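Local coordinates for receptor-like protein kinase ANXUR1 (Arabidopsis thaliana, PDB 6FIG) that probably acts as a cell-surface receptor kinase in plant reproduction, its extracellular part built from malectin-like domains, at residues L291-N305 / I345-Y359. Sequence-based numbering, arbitrary orientation. Where two conformers were deposited one is given.
With NAG (2-acetamido-2-deoxy-beta-D-glucopyranose), chain D; NAG (2-acetamido-2-deoxy-beta-D-glucopyranose), chain B.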
loop_
_atom_site.group_PDB
_atom_site.type_symbol
_atom_site.label_atom_id
_atom_site.label_comp_id
_atom_site.label_asym_id
_atom_site.label_seq_id
_atom_site.Cartn_x
_atom_site.Cartn_y
_atom_site.Cartn_z
ATOM N N LEU A 291 18.293 -7.182 27.389
ATOM C CA LEU A 291 19.035 -6.414 28.380
ATOM C C LEU A 291 18.467 -5.024 28.504
ATOM O O LEU A 291 17.607 -4.621 27.715
ATOM C CB LEU A 291 20.515 -6.359 27.994
ATOM C CG LEU A 291 21.162 -7.735 27.826
ATOM C CD1 LEU A 291 22.520 -7.612 27.154
ATOM C CD2 LEU A 291 21.263 -8.415 29.185
ATOM N N SER A 292 18.918 -4.290 29.513
ATOM C CA SER A 292 18.328 -2.978 29.799
ATOM C C SER A 292 19.279 -1.840 30.087
ATOM O O SER A 292 18.829 -0.698 30.173
ATOM C CB SER A 292 17.325 -3.096 30.947
ATOM O OG SER A 292 17.983 -3.468 32.124
ATOM N N LYS A 293 20.571 -2.118 30.259
ATOM C CA LYS A 293 21.515 -1.079 30.666
ATOM C C LYS A 293 22.745 -1.068 29.783
ATOM O O LYS A 293 23.108 -2.063 29.166
ATOM C CB LYS A 293 21.961 -1.289 32.108
ATOM C CG LYS A 293 20.854 -1.219 33.151
ATOM C CD LYS A 293 21.405 -1.533 34.540
ATOM C CE LYS A 293 21.675 -3.035 34.701
ATOM N NZ LYS A 293 22.173 -3.432 36.048
ATOM N N ILE A 294 23.387 0.085 29.771
ATOM C CA ILE A 294 24.671 0.241 29.146
ATOM C C ILE A 294 25.687 -0.699 29.817
ATOM O O ILE A 294 25.604 -1.005 31.025
ATOM C CB ILE A 294 25.132 1.706 29.248
ATOM C CG1 ILE A 294 26.327 1.962 28.350
ATOM C CG2 ILE A 294 25.442 2.108 30.692
ATOM C CD1 ILE A 294 26.645 3.437 28.227
ATOM N N ASN A 295 26.632 -1.161 29.005
ATOM C CA ASN A 295 27.755 -1.980 29.479
ATOM C C ASN A 295 27.348 -3.359 29.977
ATOM O O ASN A 295 28.057 -3.982 30.764
ATOM C CB ASN A 295 28.604 -1.262 30.536
ATOM C CG ASN A 295 30.044 -1.745 30.543
ATOM O OD1 ASN A 295 30.577 -2.120 29.505
ATOM N ND2 ASN A 295 30.680 -1.739 31.719
ATOM N N GLN A 296 26.221 -3.854 29.484
ATOM C CA GLN A 296 25.847 -5.227 29.674
ATOM C C GLN A 296 26.369 -6.109 28.571
ATOM O O GLN A 296 26.869 -7.180 28.848
ATOM C CB GLN A 296 24.342 -5.366 29.840
ATOM C CG GLN A 296 23.857 -4.850 31.189
ATOM C CD GLN A 296 22.414 -5.193 31.430
ATOM O OE1 GLN A 296 21.557 -4.715 30.701
ATOM N NE2 GLN A 296 22.133 -6.022 32.449
ATOM N N LYS A 297 26.224 -5.668 27.318
ATOM C CA LYS A 297 26.724 -6.393 26.149
ATOM C C LYS A 297 27.471 -5.405 25.269
ATOM O O LYS A 297 26.905 -4.392 24.852
ATOM C CB LYS A 297 25.592 -7.045 25.386
ATOM C CG LYS A 297 26.004 -7.719 24.081
ATOM C CD LYS A 297 24.840 -8.479 23.452
ATOM C CE LYS A 297 23.727 -7.552 22.988
ATOM N NZ LYS A 297 22.462 -8.294 22.818
ATOM N N VAL A 298 28.736 -5.709 25.030
ATOM C CA VAL A 298 29.663 -4.798 24.376
ATOM C C VAL A 298 30.532 -5.646 23.470
ATOM O O VAL A 298 31.102 -6.645 23.909
ATOM C CB VAL A 298 30.498 -4.049 25.430
ATOM C CG1 VAL A 298 31.451 -3.081 24.798
ATOM C CG2 VAL A 298 29.592 -3.321 26.417
ATOM N N PHE A 299 30.622 -5.268 22.195
ATOM C CA PHE A 299 31.221 -6.159 21.209
ATOM C C PHE A 299 31.951 -5.451 20.098
ATOM O O PHE A 299 31.612 -4.308 19.735
ATOM C CB PHE A 299 30.187 -7.147 20.643
ATOM C CG PHE A 299 28.942 -6.522 20.086
ATOM C CD1 PHE A 299 27.901 -6.149 20.903
ATOM C CD2 PHE A 299 28.778 -6.413 18.697
ATOM C CE1 PHE A 299 26.741 -5.612 20.379
ATOM C CE2 PHE A 299 27.617 -5.882 18.179
ATOM C CZ PHE A 299 26.596 -5.483 19.028
ATOM N N ASN A 300 32.936 -6.152 19.549
ATOM C CA ASN A 300 33.738 -5.667 18.443
ATOM C C ASN A 300 33.104 -6.111 17.145
ATOM O O ASN A 300 32.519 -7.189 17.076
ATOM C CB ASN A 300 35.160 -6.196 18.533
ATOM C CG ASN A 300 35.894 -5.709 19.768
ATOM O OD1 ASN A 300 35.749 -4.557 20.186
ATOM N ND2 ASN A 300 36.660 -6.597 20.378
ATOM N N ILE A 301 33.216 -5.265 16.124
ATOM C CA ILE A 301 32.653 -5.551 14.797
ATOM C C ILE A 301 33.753 -5.321 13.784
ATOM O O ILE A 301 34.384 -4.251 13.789
ATOM C CB ILE A 301 31.472 -4.635 14.460
ATOM C CG1 ILE A 301 30.362 -4.724 15.521
ATOM C CG2 ILE A 301 30.908 -4.968 13.076
ATOM C CD1 ILE A 301 29.181 -3.814 15.247
ATOM N N TYR A 302 33.979 -6.318 12.926
ATOM C CA TYR A 302 35.002 -6.252 11.884
ATOM C C TYR A 302 34.361 -6.491 10.524
ATOM O O TYR A 302 33.425 -7.281 10.399
ATOM C CB TYR A 302 36.087 -7.293 12.133
ATOM C CG TYR A 302 36.624 -7.276 13.537
ATOM C CD1 TYR A 302 37.541 -6.315 13.936
ATOM C CD2 TYR A 302 36.233 -8.243 14.463
ATOM C CE1 TYR A 302 38.055 -6.315 15.227
ATOM C CE2 TYR A 302 36.737 -8.251 15.751
ATOM C CZ TYR A 302 37.640 -7.291 16.130
ATOM O OH TYR A 302 38.127 -7.340 17.438
ATOM N N ILE A 303 34.850 -5.767 9.515
ATOM C CA ILE A 303 34.355 -5.904 8.145
ATOM C C ILE A 303 35.593 -6.101 7.272
ATOM O O ILE A 303 36.486 -5.255 7.274
ATOM C CB ILE A 303 33.528 -4.670 7.691
ATOM C CG1 ILE A 303 32.228 -4.585 8.494
ATOM C CG2 ILE A 303 33.206 -4.761 6.197
ATOM C CD1 ILE A 303 31.409 -3.316 8.330
ATOM N N ASN A 304 35.668 -7.225 6.562
ATOM C CA ASN A 304 36.834 -7.579 5.739
ATOM C C ASN A 304 38.122 -7.469 6.525
ATOM O O ASN A 304 39.096 -6.858 6.075
ATOM C CB ASN A 304 36.883 -6.750 4.436
ATOM C CG ASN A 304 35.926 -7.271 3.404
ATOM O OD1 ASN A 304 34.982 -7.948 3.753
ATOM N ND2 ASN A 304 36.133 -6.922 2.134
ATOM N N ASN A 305 38.080 -8.044 7.731
ATOM C CA ASN A 305 39.208 -8.089 8.670
ATOM C C ASN A 305 39.668 -6.731 9.200
ATOM O O ASN A 305 40.690 -6.664 9.891
ATOM C CB ASN A 305 40.393 -8.869 8.072
ATOM C CG ASN A 305 40.006 -10.269 7.641
ATOM O OD1 ASN A 305 39.151 -10.915 8.267
ATOM N ND2 ASN A 305 40.631 -10.753 6.564
ATOM N N ILE A 345 32.686 -10.063 1.014
ATOM C CA ILE A 345 32.596 -9.229 2.199
ATOM C C ILE A 345 32.367 -10.190 3.364
ATOM O O ILE A 345 31.515 -11.081 3.285
ATOM C CB ILE A 345 31.465 -8.202 2.104
ATOM C CG1 ILE A 345 31.887 -7.068 1.154
ATOM C CG2 ILE A 345 31.094 -7.629 3.485
ATOM C CD1 ILE A 345 30.749 -6.171 0.756
ATOM N N THR A 346 33.166 -10.024 4.422
ATOM C CA THR A 346 32.954 -10.764 5.660
ATOM C C THR A 346 32.553 -9.791 6.747
ATOM O O THR A 346 33.088 -8.680 6.840
ATOM C CB THR A 346 34.199 -11.538 6.122
ATOM O OG1 THR A 346 35.305 -10.643 6.309
ATOM C CG2 THR A 346 34.557 -12.617 5.116
ATOM N N LEU A 347 31.582 -10.188 7.560
ATOM C CA LEU A 347 31.186 -9.390 8.718
ATOM C C LEU A 347 31.440 -10.272 9.927
ATOM O O LEU A 347 31.012 -11.424 9.922
ATOM C CB LEU A 347 29.727 -9.012 8.632
ATOM C CG LEU A 347 29.143 -8.331 9.859
ATOM C CD1 LEU A 347 29.778 -6.977 10.093
ATOM C CD2 LEU A 347 27.641 -8.183 9.708
ATOM N N GLN A 348 32.153 -9.758 10.935
ATOM C CA GLN A 348 32.468 -10.581 12.119
ATOM C C GLN A 348 32.188 -9.805 13.373
ATOM O O GLN A 348 32.402 -8.610 13.400
ATOM C CB GLN A 348 33.917 -11.023 12.111
ATOM C CG GLN A 348 34.251 -11.929 10.946
ATOM C CD GLN A 348 35.707 -12.244 10.887
ATOM O OE1 GLN A 348 36.532 -11.355 10.648
ATOM N NE2 GLN A 348 36.058 -13.506 11.145
ATOM N N MET A 349 31.664 -10.482 14.388
ATOM C CA MET A 349 31.549 -9.873 15.709
ATOM C C MET A 349 31.952 -10.837 16.816
ATOM O O MET A 349 31.814 -12.049 16.695
ATOM C CB MET A 349 30.170 -9.247 15.953
ATOM C CG MET A 349 28.966 -10.131 15.760
ATOM S SD MET A 349 27.432 -9.177 15.968
ATOM C CE MET A 349 27.570 -7.887 14.792
ATOM N N THR A 350 32.459 -10.254 17.903
ATOM C CA THR A 350 32.993 -11.019 19.027
ATOM C C THR A 350 32.897 -10.089 20.230
ATOM O O THR A 350 32.881 -8.874 20.052
ATOM C CB THR A 350 34.449 -11.486 18.750
ATOM O OG1 THR A 350 34.900 -12.423 19.749
ATOM C CG2 THR A 350 35.423 -10.312 18.706
ATOM N N PRO A 351 32.866 -10.636 21.455
ATOM C CA PRO A 351 32.721 -9.709 22.580
ATOM C C PRO A 351 33.961 -8.844 22.783
ATOM O O PRO A 351 35.079 -9.270 22.494
ATOM C CB PRO A 351 32.560 -10.649 23.797
ATOM C CG PRO A 351 32.204 -11.971 23.211
ATOM C CD PRO A 351 32.935 -12.029 21.925
ATOM N N SER A 352 33.731 -7.644 23.310
ATOM C CA SER A 352 34.816 -6.776 23.737
ATOM C C SER A 352 35.050 -7.024 25.221
ATOM O O SER A 352 34.109 -7.274 25.986
ATOM C CB SER A 352 34.445 -5.310 23.518
ATOM O OG SER A 352 35.432 -4.440 24.065
ATOM N N THR A 353 36.305 -6.933 25.630
ATOM C CA THR A 353 36.622 -6.920 27.050
ATOM C C THR A 353 36.738 -5.495 27.606
ATOM O O THR A 353 36.925 -5.319 28.829
ATOM C CB THR A 353 37.913 -7.691 27.343
ATOM O OG1 THR A 353 38.972 -7.170 26.533
ATOM C CG2 THR A 353 37.711 -9.179 27.059
ATOM N N PHE A 354 36.668 -4.493 26.730
ATOM C CA PHE A 354 36.858 -3.115 27.147
ATOM C C PHE A 354 35.769 -2.682 28.125
ATOM O O PHE A 354 34.589 -2.857 27.856
ATOM C CB PHE A 354 36.871 -2.179 25.946
ATOM C CG PHE A 354 37.074 -0.735 26.318
ATOM C CD1 PHE A 354 36.001 0.153 26.307
ATOM C CD2 PHE A 354 38.329 -0.280 26.722
ATOM C CE1 PHE A 354 36.186 1.483 26.678
ATOM C CE2 PHE A 354 38.520 1.050 27.090
ATOM C CZ PHE A 354 37.447 1.929 27.057
ATOM N N GLY A 355 36.180 -2.154 29.278
ATOM C CA GLY A 355 35.226 -1.584 30.238
ATOM C C GLY A 355 34.493 -2.585 31.117
ATOM O O GLY A 355 33.557 -2.206 31.826
ATOM N N GLN A 356 34.930 -3.846 31.109
ATOM C CA GLN A 356 34.435 -4.850 32.033
ATOM C C GLN A 356 32.909 -5.002 31.934
ATOM O O GLN A 356 32.181 -4.775 32.903
ATOM C CB GLN A 356 34.889 -4.519 33.482
ATOM C CG GLN A 356 36.405 -4.386 33.700
ATOM C CD GLN A 356 37.069 -3.183 33.009
ATOM O OE1 GLN A 356 36.733 -2.006 33.256
ATOM N NE2 GLN A 356 38.034 -3.480 32.139
ATOM N N PRO A 357 32.412 -5.374 30.741
ATOM C CA PRO A 357 30.969 -5.495 30.568
ATOM C C PRO A 357 30.385 -6.641 31.392
ATOM O O PRO A 357 31.113 -7.567 31.753
ATOM C CB PRO A 357 30.828 -5.760 29.071
ATOM C CG PRO A 357 32.095 -6.464 28.701
ATOM C CD PRO A 357 33.152 -5.791 29.534
ATOM N N GLU A 358 29.093 -6.573 31.705
ATOM C CA GLU A 358 28.454 -7.627 32.507
ATOM C C GLU A 358 28.543 -8.994 31.839
ATOM O O GLU A 358 28.850 -9.998 32.508
ATOM C CB GLU A 358 26.987 -7.309 32.812
ATOM C CG GLU A 358 26.394 -8.259 33.849
ATOM C CD GLU A 358 24.988 -7.912 34.268
ATOM O OE1 GLU A 358 24.348 -8.778 34.908
ATOM O OE2 GLU A 358 24.526 -6.789 33.989
ATOM N N TYR A 359 28.269 -9.037 30.535
ATOM C CA TYR A 359 28.305 -10.256 29.760
ATOM C C TYR A 359 29.340 -10.118 28.659
ATOM O O TYR A 359 29.772 -9.004 28.328
ATOM C CB TYR A 359 26.934 -10.518 29.120
ATOM C CG TYR A 359 25.824 -10.690 30.119
ATOM C CD1 TYR A 359 25.660 -11.894 30.788
ATOM C CD2 TYR A 359 24.925 -9.645 30.402
ATOM C CE1 TYR A 359 24.650 -12.061 31.725
ATOM C CE2 TYR A 359 23.896 -9.807 31.327
ATOM C CZ TYR A 359 23.762 -11.021 31.983
ATOM O OH TYR A 359 22.766 -11.243 32.918
HETATM C C1 NAG D . 37.706 -12.223 14.985
HETATM C C2 NAG D . 38.958 -12.771 15.638
HETATM C C3 NAG D . 40.120 -11.790 15.512
HETATM C C4 NAG D . 40.261 -11.249 14.100
HETATM C C5 NAG D . 38.927 -10.671 13.648
HETATM C C6 NAG D . 38.926 -10.011 12.273
HETATM C C7 NAG D . 38.504 -14.209 17.585
HETATM C C8 NAG D . 38.131 -14.203 19.046
HETATM N N2 NAG D . 38.613 -12.996 17.037
HETATM O O3 NAG D . 41.325 -12.456 15.886
HETATM O O4 NAG D . 41.231 -10.198 14.089
HETATM O O5 NAG D . 38.005 -11.753 13.668
HETATM O O6 NAG D . 39.078 -10.985 11.235
HETATM O O7 NAG D . 38.695 -15.252 16.966
HETATM C C1 NAG B . 42.182 -10.427 13.047
HETATM C C2 NAG B . 43.011 -9.181 12.795
HETATM C C3 NAG B . 43.904 -9.460 11.592
HETATM C C4 NAG B . 44.758 -10.717 11.811
HETATM C C5 NAG B . 43.928 -11.902 12.332
HETATM C C6 NAG B . 44.815 -13.026 12.860
HETATM C C7 NAG B . 41.880 -7.100 13.488
HETATM C C8 NAG B . 41.025 -5.954 13.027
HETATM N N2 NAG B . 42.189 -8.003 12.549
HETATM O O3 NAG B . 44.744 -8.325 11.364
HETATM O O4 NAG B . 45.398 -11.067 10.570
HETATM O O5 NAG B . 43.047 -11.503 13.394
HETATM O O6 NAG B . 45.076 -12.838 14.259
HETATM O O7 NAG B . 42.251 -7.181 14.650
HETATM O O HOH W 1 25.207 -4.189 34.579
HETATM O O HOH W 2 32.512 -1.104 28.027
HETATM O O HOH W 3 29.840 -8.258 25.733
HETATM O O HOH W 4 37.027 -3.412 22.283
HETATM O O HOH W 5 38.121 -6.166 23.081
HETATM O O HOH W 6 35.663 -9.338 8.969
#
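Tyr302 and Gln348 form a hydrogen-bonded pair in the antiparallel ladder between strands 299-303 and 345-351. The two strands are the central pair of a four-stranded sheet in the malectin-like ectodomain. Ile301, Ile303, Leu347 and Met349 turn to one face, where strand 278-287 covers Ile303. Tyr302, Gln348 and Thr350 turn to the other and pack against a glycan, probably linked to Asn267. The Tyr302 side chain can be followed outward. Tyr302 CB lies 3.9 Å from C6 of the chain D NAG. CG sits beside the backbone N (chi1 -50°), which sets one face of the ring against this sugar. Tyr302 CD2 meets C5 of the chain D NAG at 3.7 Å, over that face and toward the rim. Tyr302 CE2 touches Thr350 CG2 at 3.8 Å, in the ring plane at the edge. C8 of the chain B NAG comes obliquely to the ring at Tyr302 CD1 and CE1.

Beyond the strands, Glu358 N bonds to Asn295 O. Gln296 OE1 accepts from the backbone N of both Ser292 and Lys293, which holds its amide. Gln296 NE2 reaches Glu358 OE2 at 2.9 Å, from above the carboxylate plane. At the far end, Asn304 OD1 takes the place of a backbone carbonyl and accepts from Thr346 N at 2.8 Å, nearly along the C=O axis.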